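Local coordinates for protein type II restriction enzyme SfiI (PDB 2EZV) that cleaves double-stranded DNA at the interrupted palindrome GGCCNNNNNGGCC, working as a tetrameric restriction endonuclease that leaves terminal 5'-phosphates, at residues 252-255 with 259-262; 17-22 with 87-92; 116-121 with 156-161. All blocks are in the same frame, centred on the assembly; numbering follows the deposited sequence.

Contact 1 (252-255 with 259-262)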
loop_
_atom_site.group_PDB
_atom_site.type_symbol
_atom_site.label_atom_id
_atom_site.label_comp_id
_atom_site.label_asym_id
_atom_site.label_seq_id
_atom_site.Cartn_x
_atom_site.Cartn_y
_atom_site.Cartn_z
ATOM N N ASP D 252 23.671 -8.883 -19.077
ATOM C CA ASP D 252 23.162 -10.244 -19.067
ATOM C C ASP D 252 24.122 -11.142 -19.836
ATOM O O ASP D 252 25.201 -10.708 -20.240
ATOM C CB ASP D 252 21.793 -10.266 -19.745
ATOM C CG ASP D 252 20.837 -11.236 -19.097
ATOM O OD1 ASP D 252 21.285 -12.333 -18.697
ATOM O OD2 ASP D 252 19.636 -10.898 -19.002
ATOM N N LEU D 253 23.735 -12.397 -20.040
ATOM C CA LEU D 253 24.580 -13.308 -20.795
ATOM C C LEU D 253 23.750 -14.085 -21.807
ATOM O O LEU D 253 22.678 -14.588 -21.486
ATOM C CB LEU D 253 25.320 -14.274 -19.858
ATOM C CG LEU D 253 24.750 -15.666 -19.570
ATOM C CD1 LEU D 253 25.739 -16.427 -18.706
ATOM C CD2 LEU D 253 23.396 -15.561 -18.872
ATOM N N ASN D 254 24.249 -14.153 -23.037
ATOM C CA ASN D 254 23.581 -14.876 -24.118
ATOM C C ASN D 254 23.291 -16.320 -23.748
ATOM O O ASN D 254 23.787 -16.832 -22.741
ATOM C CB ASN D 254 24.432 -14.846 -25.388
ATOM C CG ASN D 254 24.328 -13.525 -26.127
ATOM O OD1 ASN D 254 23.319 -12.828 -26.033
ATOM N ND2 ASN D 254 25.374 -13.179 -26.866
ATOM N N ASP D 255 22.458 -16.961 -24.574
ATOM C CA ASP D 255 22.133 -18.365 -24.371
ATOM C C ASP D 255 23.359 -19.089 -24.917
ATOM O O ASP D 255 23.552 -20.283 -24.694
ATOM C CB ASP D 255 20.888 -18.767 -25.164
ATOM C CG ASP D 255 19.608 -18.260 -24.531
ATOM O OD1 ASP D 255 19.426 -18.486 -23.314
ATOM O OD2 ASP D 255 18.787 -17.644 -25.248
ATOM N N GLU D 259 28.756 -12.421 -22.821
ATOM C CA GLU D 259 28.238 -11.269 -22.091
ATOM C C GLU D 259 27.619 -10.252 -23.035
ATOM O O GLU D 259 28.119 -10.019 -24.128
ATOM C CB GLU D 259 29.348 -10.605 -21.280
ATOM C CG GLU D 259 28.841 -9.570 -20.294
ATOM C CD GLU D 259 29.964 -8.882 -19.539
ATOM O OE1 GLU D 259 30.830 -9.590 -18.981
ATOM O OE2 GLU D 259 29.974 -7.631 -19.500
ATOM N N VAL D 260 26.526 -9.640 -22.601
ATOM C CA VAL D 260 25.837 -8.658 -23.420
ATOM C C VAL D 260 25.257 -7.549 -22.557
ATOM O O VAL D 260 24.979 -7.748 -21.371
ATOM C CB VAL D 260 24.692 -9.323 -24.217
ATOM C CG1 VAL D 260 23.883 -8.273 -24.966
ATOM C CG2 VAL D 260 25.269 -10.326 -25.198
ATOM N N THR D 261 25.087 -6.380 -23.158
ATOM C CA THR D 261 24.511 -5.240 -22.469
ATOM C C THR D 261 23.462 -4.663 -23.387
ATOM O O THR D 261 23.588 -4.718 -24.610
ATOM C CB THR D 261 25.568 -4.150 -22.147
ATOM O OG1 THR D 261 26.294 -4.521 -20.968
ATOM C CG2 THR D 261 24.909 -2.806 -21.916
ATOM N N LYS D 262 22.419 -4.117 -22.787
ATOM C CA LYS D 262 21.340 -3.526 -23.537
ATOM C C LYS D 262 20.809 -2.384 -22.702
ATOM O O LYS D 262 21.021 -2.343 -21.490
ATOM C CB LYS D 262 20.218 -4.550 -23.751
ATOM C CG LYS D 262 19.624 -5.090 -22.441
ATOM C CD LYS D 262 18.380 -5.950 -22.655
ATOM C CE LYS D 262 17.202 -5.115 -23.108
ATOM N NZ LYS D 262 15.933 -5.899 -23.168
#
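Asp252 and Val260 face each other as an antiparallel hydrogen-bonded pair, each giving its N-H to the carbonyl of the other. Asp252 N reaches Val260 O at 2.9 Å in a nearly straight bond of 174°, and Val260 N returns to Asp252 O at the same length, 2.9 Å. The next pair, Leu253 with Glu259, is non-hydrogen-bonded, and its side chains lie on the other face.

The side chain of Asn254 carries the contact past the end of the strand. Its CB meets nothing of strand 259-263; with CG beside the backbone N (chi1 -78°) the amide swings in toward Val260. CG stands 3.5 Å from Val260 CG2, and the branches go closer: OD1 and ND2 each come within 3.3 Å of that methyl, so Val260 CG2 sits obliquely above the outer end of the amide, between oxygen and nitrogen. Valine suits the spot because its branched CB supplies a methyl to lie against the amide while its backbone does the pairing. On the opposite face Glu259 runs out extended, its CG 3.8 Å from Asp252 O; its carboxylate makes a long, weak ion pair with Arg251.

Asp252 turns its carboxylate away from Val260. OD1 takes the N-H of Leu253, on its anti side, and a salt bridge from Lys18, while OD2 accepts from Trp250 NE1, so a buried acid is well supplied with donors. Leu253 adds an apolar side chain that packs on Trp232. With strand 249-253 turning back through a short loop into strand 259-263, the whole is a two-stranded beta hairpin near the protein surface.

Contact 2 (17-22 with 87-92)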
loop_
_atom_site.group_PDB
_atom_site.type_symbol
_atom_site.label_atom_id
_atom_site.label_comp_id
_atom_site.label_asym_id
_atom_site.label_seq_id
_atom_site.Cartn_x
_atom_site.Cartn_y
_atom_site.Cartn_z
ATOM N N GLU D 17 16.871 -15.623 -8.733
ATOM C CA GLU D 17 17.695 -14.561 -8.171
ATOM C C GLU D 17 17.818 -13.500 -9.254
ATOM O O GLU D 17 17.779 -12.302 -8.982
ATOM C CB GLU D 17 19.073 -15.086 -7.747
ATOM C CG GLU D 17 19.055 -15.780 -6.389
ATOM C CD GLU D 17 20.407 -16.352 -5.965
ATOM O OE1 GLU D 17 20.519 -16.810 -4.808
ATOM O OE2 GLU D 17 21.359 -16.358 -6.775
ATOM N N LYS D 18 17.918 -13.958 -10.494
ATOM C CA LYS D 18 18.038 -13.048 -11.621
ATOM C C LYS D 18 16.809 -12.153 -11.779
ATOM O O LYS D 18 16.950 -10.951 -11.972
ATOM C CB LYS D 18 18.268 -13.833 -12.913
ATOM C CG LYS D 18 18.743 -12.984 -14.077
ATOM C CD LYS D 18 18.897 -13.852 -15.305
ATOM C CE LYS D 18 19.519 -13.103 -16.463
ATOM N NZ LYS D 18 19.600 -13.960 -17.689
ATOM N N GLN D 19 15.607 -12.724 -11.692
ATOM C CA GLN D 19 14.416 -11.890 -11.842
ATOM C C GLN D 19 14.218 -11.005 -10.614
ATOM O O GLN D 19 13.626 -9.931 -10.701
ATOM C CB GLN D 19 13.159 -12.733 -12.142
ATOM C CG GLN D 19 12.552 -13.517 -10.988
ATOM C CD GLN D 19 11.259 -14.229 -11.395
ATOM O OE1 GLN D 19 11.262 -15.068 -12.288
ATOM N NE2 GLN D 19 10.158 -13.892 -10.737
ATOM N N THR D 20 14.728 -11.445 -9.471
ATOM C CA THR D 20 14.635 -10.639 -8.254
ATOM C C THR D 20 15.521 -9.413 -8.494
ATOM O O THR D 20 15.109 -8.275 -8.283
ATOM C CB THR D 20 15.160 -11.400 -7.031
ATOM O OG1 THR D 20 14.274 -12.482 -6.730
ATOM C CG2 THR D 20 15.272 -10.481 -5.820
ATOM N N LEU D 21 16.730 -9.663 -8.984
ATOM C CA LEU D 21 17.677 -8.596 -9.255
ATOM C C LEU D 21 17.143 -7.632 -10.313
ATOM O O LEU D 21 17.182 -6.410 -10.125
ATOM C CB LEU D 21 19.007 -9.199 -9.700
ATOM C CG LEU D 21 20.272 -8.332 -9.748
ATOM C CD1 LEU D 21 20.631 -8.058 -11.177
ATOM C CD2 LEU D 21 20.080 -7.048 -8.980
ATOM N N ARG D 22 16.635 -8.183 -11.415
ATOM C CA ARG D 22 16.102 -7.366 -12.501
ATOM C C ARG D 22 15.042 -6.383 -12.016
ATOM O O ARG D 22 15.066 -5.208 -12.379
ATOM C CB ARG D 22 15.504 -8.252 -13.602
ATOM C CG ARG D 22 15.046 -7.461 -14.813
ATOM C CD ARG D 22 16.222 -6.700 -15.434
ATOM N NE ARG D 22 15.819 -5.817 -16.527
ATOM C CZ ARG D 22 15.166 -4.669 -16.363
ATOM N NH1 ARG D 22 14.835 -4.258 -15.143
ATOM N NH2 ARG D 22 14.851 -3.922 -17.420
ATOM N N PRO D 87 6.077 -14.546 -7.599
ATOM C CA PRO D 87 5.509 -15.337 -8.695
ATOM C C PRO D 87 6.550 -15.629 -9.769
ATOM O O PRO D 87 7.385 -14.781 -10.080
ATOM C CB PRO D 87 4.368 -14.458 -9.206
ATOM C CG PRO D 87 4.807 -13.082 -8.874
ATOM C CD PRO D 87 5.439 -13.221 -7.505
ATOM N N SER D 88 6.514 -16.835 -10.321
ATOM C CA SER D 88 7.455 -17.212 -11.368
ATOM C C SER D 88 6.975 -18.489 -12.035
ATOM O O SER D 88 6.073 -19.147 -11.549
ATOM C CB SER D 88 8.854 -17.444 -10.787
ATOM O OG SER D 88 8.952 -18.727 -10.207
ATOM N N PRO D 89 7.583 -18.859 -13.160
ATOM C CA PRO D 89 7.126 -20.085 -13.809
ATOM C C PRO D 89 7.549 -21.332 -13.047
ATOM O O PRO D 89 7.023 -22.413 -13.280
ATOM C CB PRO D 89 7.746 -19.984 -15.201
ATOM C CG PRO D 89 9.006 -19.232 -14.940
ATOM C CD PRO D 89 8.578 -18.157 -13.987
ATOM N N HIS D 90 8.492 -21.175 -12.124
ATOM C CA HIS D 90 8.968 -22.301 -11.336
ATOM C C HIS D 90 7.958 -22.596 -10.236
ATOM O O HIS D 90 7.982 -23.667 -9.618
ATOM C CB HIS D 90 10.309 -21.973 -10.685
ATOM C CG HIS D 90 11.263 -21.250 -11.582
ATOM N ND1 HIS D 90 11.710 -21.774 -12.775
ATOM C CD2 HIS D 90 11.886 -20.056 -11.439
ATOM C CE1 HIS D 90 12.569 -20.937 -13.327
ATOM N NE2 HIS D 90 12.693 -19.887 -12.535
ATOM N N GLY D 91 7.086 -21.626 -9.992
ATOM C CA GLY D 91 6.072 -21.744 -8.958
ATOM C C GLY D 91 5.990 -20.442 -8.173
ATOM O O GLY D 91 6.830 -19.554 -8.354
ATOM N N LEU D 92 4.975 -20.309 -7.326
ATOM C CA LEU D 92 4.832 -19.108 -6.508
ATOM C C LEU D 92 5.719 -19.346 -5.285
ATOM O O LEU D 92 5.316 -19.986 -4.305
ATOM C CB LEU D 92 3.383 -18.920 -6.082
ATOM C CG LEU D 92 3.134 -17.711 -5.191
ATOM C CD1 LEU D 92 3.407 -16.429 -5.974
ATOM C CD2 LEU D 92 1.684 -17.751 -4.690
HETATM O O HOH W 1 12.883 -17.258 -12.145
#
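Gln19 points from its helix at the loop 87-92 and splits the work of its amide between two partners. Its CG stands between the backbone N and the carbonyl carbon (chi1 75°), and from there the chain runs out extended to bring both ends of the amide to the loop. NE2 donates to Pro87 O at 3.0 Å; Pro87 O lies close to the amide plane, although the bond is bent, the N-H pointing somewhat to one side of the oxygen (140°). OE1 turns the other way and accepts from a water at 2.7 Å, which also meets His90 NE2. Ser88 presents its CB obliquely to the outer end of the amide, 3.7 Å from Gln19 OE1.

The loop links the antiparallel strands 80-86 and 93-104 of the central sheet of this PD-(D/E)XK nuclease, so the glutamine fastens a strand connection to helix 10-41. Within it, Ser88 to Gly91 form a type I beta turn. Ser88 OG accepts from His90 N, 3.1 Å away, in an ST turn and gives its own proton to Gly91 O. Glycine fits the turn's last position, where the backbone angles adopted would jam a CB against the preceding carbonyl oxygen. Pro89 lays its CG over the centre of the His90 ring, 4.2 Å above the plane.

Cutting Gln19 back to an alanine is likely to leave Pro87 O without this amide donor and the water without the acceptor that ties it to the helix. Gln19 also packs on Pro89 of the second subunit, and Pro89 in turn on Gln19 of that subunit.

Contact 3 (116-121 with 156-161)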
loop_
_atom_site.group_PDB
_atom_site.type_symbol
_atom_site.label_atom_id
_atom_site.label_comp_id
_atom_site.label_asym_id
_atom_site.label_seq_id
_atom_site.Cartn_x
_atom_site.Cartn_y
_atom_site.Cartn_z
ATOM N N GLN D 116 26.098 -11.030 6.666
ATOM C CA GLN D 116 25.611 -10.691 5.335
ATOM C C GLN D 116 26.102 -11.689 4.287
ATOM O O GLN D 116 25.623 -11.685 3.159
ATOM C CB GLN D 116 26.069 -9.278 4.958
ATOM C CG GLN D 116 25.784 -8.234 6.036
ATOM C CD GLN D 116 26.371 -6.862 5.720
ATOM O OE1 GLN D 116 27.548 -6.731 5.371
ATOM N NE2 GLN D 116 25.552 -5.833 5.853
ATOM N N LEU D 117 27.053 -12.538 4.669
ATOM C CA LEU D 117 27.618 -13.543 3.768
ATOM C C LEU D 117 26.600 -14.671 3.526
ATOM O O LEU D 117 26.225 -15.393 4.451
ATOM C CB LEU D 117 28.901 -14.128 4.377
ATOM C CG LEU D 117 30.054 -14.548 3.450
ATOM C CD1 LEU D 117 30.901 -15.605 4.155
ATOM C CD2 LEU D 117 29.526 -15.110 2.143
ATOM N N PRO D 118 26.149 -14.837 2.269
ATOM C CA PRO D 118 25.172 -15.848 1.840
ATOM C C PRO D 118 25.644 -17.308 1.833
ATOM O O PRO D 118 24.854 -18.216 2.100
ATOM C CB PRO D 118 24.779 -15.378 0.436
ATOM C CG PRO D 118 25.090 -13.901 0.453
ATOM C CD PRO D 118 26.400 -13.877 1.183
ATOM N N MET D 119 26.912 -17.536 1.504
ATOM C CA MET D 119 27.456 -18.895 1.470
ATOM C C MET D 119 28.842 -18.969 2.107
ATOM O O MET D 119 29.536 -17.959 2.197
ATOM C CB MET D 119 27.550 -19.394 0.026
ATOM C CG MET D 119 28.410 -18.519 -0.863
ATOM S SD MET D 119 28.755 -19.297 -2.440
ATOM C CE MET D 119 27.131 -19.210 -3.229
ATOM N N ASP D 120 29.244 -20.163 2.544
ATOM C CA ASP D 120 30.564 -20.339 3.148
ATOM C C ASP D 120 31.623 -19.865 2.159
ATOM O O ASP D 120 31.562 -20.187 0.971
ATOM C CB ASP D 120 30.827 -21.807 3.490
ATOM C CG ASP D 120 29.796 -22.383 4.433
ATOM O OD1 ASP D 120 29.236 -21.628 5.254
ATOM O OD2 ASP D 120 29.553 -23.604 4.361
ATOM N N ALA D 121 32.599 -19.110 2.651
ATOM C CA ALA D 121 33.647 -18.580 1.789
ATOM C C ALA D 121 35.014 -19.188 2.058
ATOM O O ALA D 121 35.263 -19.748 3.123
ATOM C CB ALA D 121 33.718 -17.069 1.941
ATOM N N THR D 156 15.921 -17.374 0.889
ATOM C CA THR D 156 16.671 -16.166 1.168
ATOM C C THR D 156 17.363 -15.725 -0.112
ATOM O O THR D 156 18.013 -16.529 -0.774
ATOM C CB THR D 156 17.737 -16.451 2.274
ATOM O OG1 THR D 156 17.257 -15.959 3.530
ATOM C CG2 THR D 156 19.074 -15.814 1.943
ATOM N N THR D 157 17.209 -14.457 -0.468
ATOM C CA THR D 157 17.858 -13.919 -1.658
ATOM C C THR D 157 18.630 -12.679 -1.235
ATOM O O THR D 157 18.044 -11.697 -0.774
ATOM C CB THR D 157 16.835 -13.556 -2.755
ATOM O OG1 THR D 157 16.210 -14.753 -3.226
ATOM C CG2 THR D 157 17.526 -12.863 -3.941
ATOM N N SER D 158 19.946 -12.730 -1.406
ATOM C CA SER D 158 20.824 -11.640 -0.994
ATOM C C SER D 158 21.197 -10.647 -2.075
ATOM O O SER D 158 21.710 -11.019 -3.135
ATOM C CB SER D 158 22.096 -12.222 -0.384
ATOM O OG SER D 158 21.770 -13.089 0.688
ATOM N N ILE D 159 20.973 -9.370 -1.777
ATOM C CA ILE D 159 21.269 -8.304 -2.720
ATOM C C ILE D 159 21.990 -7.103 -2.102
ATOM O O ILE D 159 21.718 -6.715 -0.968
ATOM C CB ILE D 159 19.968 -7.841 -3.385
ATOM C CG1 ILE D 159 19.355 -9.042 -4.109
ATOM C CG2 ILE D 159 20.237 -6.684 -4.367
ATOM C CD1 ILE D 159 17.947 -8.845 -4.541
ATOM N N PHE D 160 22.907 -6.518 -2.862
ATOM C CA PHE D 160 23.664 -5.364 -2.396
ATOM C C PHE D 160 23.624 -4.187 -3.358
ATOM O O PHE D 160 23.933 -4.325 -4.545
ATOM C CB PHE D 160 25.121 -5.748 -2.137
ATOM C CG PHE D 160 25.304 -6.650 -0.956
ATOM C CD1 PHE D 160 25.013 -8.005 -1.045
ATOM C CD2 PHE D 160 25.744 -6.137 0.258
ATOM C CE1 PHE D 160 25.158 -8.836 0.059
ATOM C CE2 PHE D 160 25.893 -6.955 1.367
ATOM C CZ PHE D 160 25.599 -8.309 1.269
ATOM N N VAL D 161 23.232 -3.030 -2.835
ATOM C CA VAL D 161 23.165 -1.809 -3.629
ATOM C C VAL D 161 24.355 -0.992 -3.137
ATOM O O VAL D 161 24.412 -0.601 -1.974
ATOM C CB VAL D 161 21.849 -1.062 -3.371
ATOM C CG1 VAL D 161 21.659 0.017 -4.382
ATOM C CG2 VAL D 161 20.694 -2.031 -3.432
HETATM O O HOH W 2 23.011 -10.412 2.347
#
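Pro118 presses the corner of its ring against Ser158, while Gln116, two residues before the proline, meets the ring of Phe160, two residues after the serine. The proline puts its CG 3.4 Å from Ser158 OG and 3.5 Å from Ser158 CB. Serine is small enough to take the ring this closely, and its hydroxyl sits beside the backbone N (chi1 -56°), where it makes a weak, 3.4 Å bond to a water. That water gives a firmer hydrogen bond to Gln116 O at 3.0 Å, joining loop to strand through solvent.

Phe160 has its CG anti to the carbonyl carbon (chi1 -69°), which sends the ring toward the loop with CZ leading. The meeting is at the ring's edge: Gln116 CB lies near the ring plane, 3.8 Å from Phe160 CZ, and Gln116 O stands in plane beyond the same edge. A phenylalanine suits this place, being long enough to span from the strand to the loop.

Of its side-chain atoms Gln116 brings only CB to the ring, and it extends the rest toward the calcium site. Its OE1 accepts from Gln113 N and from Lys102 NZ, and the side chain comes to about 4 Å from the bound calcium ion, whose ligands include Asp79, Asp100 and Ala101. Asp100-Ala101-Lys102 fits the second half of the PD-(D/E)XK motif, and Phe160 packs on Asp100, consistent with packing just behind the metal ligands.

Among the larger elements, Pro118 and Phe160 both rest on Leu186 of strand 176-186, whereas Ile159, from the opposite face of strand 151-167, packs on Thr20 and Ile24 of helix 10-41.

Overall arrangement
Contacts 2 and 3 are buried, and contact 1 is a surface hairpin joined through its own backbone. Helix 10-41 ties all three together: its segment 17-22, besides meeting the loop of contact 2, reaches the hairpin through Lys18 and the central sheet through Thr20. Contact 2 depends on one polar side chain reaching a loop carbonyl, with water beside it, whereas contact 3 relies on van der Waals packing with a water link. Contacts 2 and 3 both concern the central sheet, one at a connection between strands and the other on a strand close to the calcium ion. Contacts 1 and 2, farther from the DNA, touch the second subunit.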